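Local structure of manganese lipoxygenase (Gaeumannomyces graminis, 5FX8) at residues Ala477-Val480 against Met481-Ser485; Ala606-Pro609 against Ala610-Pro613. The protein oxidises linoleic and alpha-linolenic acids with molecular oxygen to 11S- and 13R-hydroperoxy fatty acids, using a catalytic manganese ion. All blocks are in the same frame, centred on the assembly; numbering follows the deposited sequence.

Contact 1. Residues Ala477-Val480 against Met481-Ser485; sequences AHHV and MNQGS. With MN (manganese (II) ion), chain I.
His478 and Asn482, one helical turn apart where helix 460-481 ends, lie side by side and reach the manganese of the lipoxygenase catalytic centre together. NE2 of His478 binds the metal at 2.2 Å, and OD1 of Asn482 at 2.4 Å. The imidazole and amide planes stand 84° apart, with CB of Asn482 over one face of the His478 ring in a CH-pi contact. In both side chains CG lies anti to the backbone N (chi1 177° in His478, -165° in Asn482), which sends the two ligand atoms the same way. Water 1, His290, His294 and Val618 complete the metal site. On its far side the His478 ring donates from ND1 to ND1 of His479 over 3.0 Å, within the plane of the donor ring; this second-shell bond probably helps fix the rotation of the ligand ring. NE2 of His479 is probably hydrogen-bonded to Pro613 O. Gln483 runs alongside His479, its CG 3.5 Å from His479 ND1, while its OE1 is hydrogen-bonded to Ser617. The backbone closes the helix with a bond from Asn482 N to His478 O, then enters a type II' turn from Asn482 to Ser485. There OG of Ser485 donates to the carbonyl O of His479 at 2.7 Å.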
loop_
_atom_site.group_PDB
_atom_site.type_symbol
_atom_site.label_atom_id
_atom_site.label_comp_id
_atom_site.label_asym_id
_atom_site.label_seq_id
_atom_site.Cartn_x
_atom_site.Cartn_y
_atom_site.Cartn_z
ATOM N N ALA A 477 2.061 0.873 -10.865
ATOM C CA ALA A 477 2.286 -0.562 -10.969
ATOM C C ALA A 477 2.344 -1.254 -9.600
ATOM O O ALA A 477 1.796 -2.347 -9.431
ATOM C CB ALA A 477 3.559 -0.828 -11.745
ATOM N N HIS A 478 3.021 -0.652 -8.620
ATOM C CA HIS A 478 3.077 -1.268 -7.301
ATOM C C HIS A 478 1.688 -1.509 -6.744
ATOM O O HIS A 478 1.419 -2.561 -6.158
ATOM C CB HIS A 478 3.858 -0.393 -6.329
ATOM C CG HIS A 478 3.889 -0.941 -4.937
ATOM N ND1 HIS A 478 2.902 -0.690 -4.021
ATOM C CD2 HIS A 478 4.762 -1.775 -4.329
ATOM C CE1 HIS A 478 3.179 -1.319 -2.897
ATOM N NE2 HIS A 478 4.307 -1.980 -3.054
ATOM N N HIS A 479 0.797 -0.551 -6.912
ATOM C CA HIS A 479 -0.484 -0.613 -6.241
ATOM C C HIS A 479 -1.475 -1.492 -6.977
ATOM O O HIS A 479 -2.585 -1.691 -6.505
ATOM C CB HIS A 479 -1.011 0.803 -6.059
ATOM C CG HIS A 479 0.020 1.776 -5.561
ATOM N ND1 HIS A 479 0.935 1.470 -4.579
ATOM C CD2 HIS A 479 0.276 3.056 -5.914
ATOM C CE1 HIS A 479 1.696 2.520 -4.339
ATOM N NE2 HIS A 479 1.319 3.493 -5.143
ATOM N N VAL A 480 -1.108 -2.021 -8.125
ATOM C CA VAL A 480 -1.935 -3.027 -8.749
ATOM C C VAL A 480 -1.622 -4.393 -8.152
ATOM O O VAL A 480 -2.511 -5.229 -7.989
ATOM C CB VAL A 480 -1.719 -2.978 -10.276
ATOM C CG1 VAL A 480 -2.444 -4.096 -10.981
ATOM C CG2 VAL A 480 -2.155 -1.658 -10.828
ATOM N N MET A 481 -0.362 -4.638 -7.805
ATOM C CA MET A 481 0.029 -5.948 -7.310
ATOM C C MET A 481 -0.099 -6.064 -5.797
ATOM O O MET A 481 -0.485 -7.112 -5.295
ATOM C CB MET A 481 1.470 -6.258 -7.719
ATOM C CG MET A 481 1.716 -6.345 -9.196
ATOM S SD MET A 481 0.974 -7.801 -9.913
ATOM C CE MET A 481 2.447 -8.682 -10.412
ATOM N N ASN A 482 0.212 -5.002 -5.073
ATOM C CA ASN A 482 0.369 -4.984 -3.635
ATOM C C ASN A 482 -0.503 -3.859 -3.127
ATOM O O ASN A 482 -1.564 -3.617 -3.700
ATOM C CB ASN A 482 1.829 -4.767 -3.270
ATOM C CG ASN A 482 2.120 -5.080 -1.842
ATOM O OD1 ASN A 482 2.841 -4.344 -1.170
ATOM N ND2 ASN A 482 1.554 -6.169 -1.353
ATOM N N GLN A 483 -0.066 -3.156 -2.089
ATOM C CA GLN A 483 -0.803 -2.034 -1.498
ATOM C C GLN A 483 -2.211 -2.522 -1.151
ATOM O O GLN A 483 -2.336 -3.552 -0.476
ATOM C CB GLN A 483 -0.713 -0.827 -2.445
ATOM C CG GLN A 483 -0.971 0.536 -1.793
ATOM C CD GLN A 483 0.030 0.962 -0.704
ATOM O OE1 GLN A 483 1.240 0.952 -0.891
ATOM N NE2 GLN A 483 -0.494 1.382 0.413
ATOM N N GLY A 484 -3.278 -1.839 -1.565
ATOM C CA GLY A 484 -4.618 -2.254 -1.209
ATOM C C GLY A 484 -5.232 -3.260 -2.126
ATOM O O GLY A 484 -6.364 -3.700 -1.918
ATOM N N SER A 485 -4.506 -3.675 -3.131
ATOM C CA SER A 485 -5.084 -4.582 -4.116
ATOM C C SER A 485 -5.348 -5.992 -3.597
ATOM O O SER A 485 -6.392 -6.545 -3.901
ATOM C CB SER A 485 -4.200 -4.633 -5.346
ATOM O OG SER A 485 -4.485 -3.501 -6.109
HETATM MN MN MN I . 5.069 -3.694 -1.847
HETATM O O HOH W 1 5.623 -5.387 -0.194
#

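Contact 2. Residues Ala606-Pro609 against Ala610-Pro613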
loop_
_atom_site.group_PDB
_atom_site.type_symbol
_atom_site.label_atom_id
_atom_site.label_comp_id
_atom_site.label_asym_id
_atom_site.label_seq_id
_atom_site.Cartn_x
_atom_site.Cartn_y
_atom_site.Cartn_z
ATOM N N ALA A 606 -7.968 0.013 -8.716
ATOM C CA ALA A 606 -6.667 -0.108 -8.080
ATOM C C ALA A 606 -5.713 0.975 -8.510
ATOM O O ALA A 606 -4.653 1.134 -7.897
ATOM C CB ALA A 606 -6.040 -1.437 -8.417
ATOM N N LEU A 607 -6.037 1.685 -9.577
ATOM C CA LEU A 607 -5.157 2.692 -10.111
ATOM C C LEU A 607 -5.677 4.084 -9.860
ATOM O O LEU A 607 -5.188 5.028 -10.477
ATOM C CB LEU A 607 -4.956 2.454 -11.597
ATOM C CG LEU A 607 -3.849 1.482 -11.915
ATOM C CD1 LEU A 607 -3.915 1.234 -13.361
ATOM C CD2 LEU A 607 -2.537 2.118 -11.509
ATOM N N ASN A 608 -6.673 4.226 -8.988
ATOM C CA ASN A 608 -7.209 5.510 -8.558
ATOM C C ASN A 608 -6.099 6.343 -7.939
ATOM O O ASN A 608 -5.590 5.985 -6.873
ATOM C CB ASN A 608 -8.346 5.309 -7.555
ATOM C CG ASN A 608 -9.097 6.604 -7.233
ATOM O OD1 ASN A 608 -8.579 7.702 -7.395
ATOM N ND2 ASN A 608 -10.329 6.465 -6.795
ATOM N N PRO A 609 -5.710 7.463 -8.562
ATOM C CA PRO A 609 -4.632 8.280 -7.998
ATOM C C PRO A 609 -5.032 9.035 -6.756
ATOM O O PRO A 609 -4.164 9.555 -6.077
ATOM C CB PRO A 609 -4.282 9.231 -9.140
ATOM C CG PRO A 609 -5.469 9.309 -9.938
ATOM C CD PRO A 609 -6.215 8.041 -9.814
ATOM N N ALA A 610 -6.309 9.118 -6.430
ATOM C CA ALA A 610 -6.703 9.780 -5.203
ATOM C C ALA A 610 -6.593 8.874 -4.002
ATOM O O ALA A 610 -6.658 9.360 -2.872
ATOM C CB ALA A 610 -8.129 10.290 -5.301
ATOM N N VAL A 611 -6.422 7.580 -4.226
ATOM C CA VAL A 611 -6.404 6.592 -3.167
ATOM C C VAL A 611 -5.004 6.062 -2.937
ATOM O O VAL A 611 -4.624 5.761 -1.810
ATOM C CB VAL A 611 -7.383 5.446 -3.513
ATOM C CG1 VAL A 611 -7.329 4.361 -2.465
ATOM C CG2 VAL A 611 -8.798 6.006 -3.675
ATOM N N ASN A 612 -4.246 5.959 -3.960
ATOM C CA ASN A 612 -2.936 5.365 -3.840
ATOM C C ASN A 612 -1.908 6.370 -3.339
ATOM O O ASN A 612 -2.031 7.556 -3.578
ATOM C CB ASN A 612 -2.529 4.805 -5.181
ATOM C CG ASN A 612 -3.290 3.569 -5.495
ATOM O OD1 ASN A 612 -3.584 2.805 -4.578
ATOM N ND2 ASN A 612 -3.628 3.347 -6.754
ATOM N N PRO A 613 -0.890 5.920 -2.636
ATOM C CA PRO A 613 0.231 6.798 -2.341
ATOM C C PRO A 613 1.110 6.970 -3.559
ATOM O O PRO A 613 1.104 6.154 -4.473
ATOM C CB PRO A 613 0.976 6.042 -1.238
ATOM C CG PRO A 613 0.718 4.690 -1.511
ATOM C CD PRO A 613 -0.669 4.583 -2.068
#
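Asn608 and Ala610 are joined by a side-chain-to-backbone hydrogen bond: OD1 of Asn608 accepts from Ala610 N at 2.8 Å, the donor sitting above the plane of the side-chain carbonyl. With CG anti to its own backbone N (chi1 -171°), Asn608 carries its amide forward to the backbone two residues on. A second bond of this kind runs the other way along the chain. ND2 of Asn612 donates a hydrogen bond to the carbonyl O of Ala606 at 2.7 Å, and that oxygen lies in the plane of the donating amide, so the side chain ties Asn612 back to Ala606, six residues earlier.

Backbone bonds gather on one atom. The carbonyl O of Asn608 is shared by two N-H groups, accepting from Val611 N and from Asn612 N, both at 3.2 Å. The OD1 bond to Ala610 N forms an Asx turn at an Asn-Pro step; the two backbone bonds to Asn608 O add a single helix-like turn through Pro609 and Ala610, in the C-terminal loop of the lipoxygenase that leads to the metal-binding Val618. Ala610 O also accepts a hydrogen bond from Thr550 OG1.

Van der Waals contact is lighter. Val611 crosses Asn608 at about a right angle, laying its CG2 methyl against the Asn608 amide, 3.5 Å from ND2 and close to CG of the same group. Asn608 and Ala610 also touch Ser583 of helix 566-587, and Pro609 packs on Ile582.

The two contacts touch directly, with centres about 9 Å apart: the end of helix 460-481 (contact 1) meets the loop 606-613 (contact 2) that follows helix 566-587. His479 joins them. Its NE2 lies 2.8 Å from Pro613 O, a probable hydrogen bond, and its CD2 packs against Asn612 CB at 3.4 Å. Contact 2 thus supplies a partner to His479, which is hydrogen-bonded to the ligand His478, and so probably helps position it, although the Asn612 side chain is itself about 11 Å from the manganese. Further along, Val480 CG2 meets Leu607 CG at 3.7 Å, and Ser485 OG rests near Ala606 CB. Past Pro613 the chain continues to Val618, which joins His478 and Asn482 on the metal.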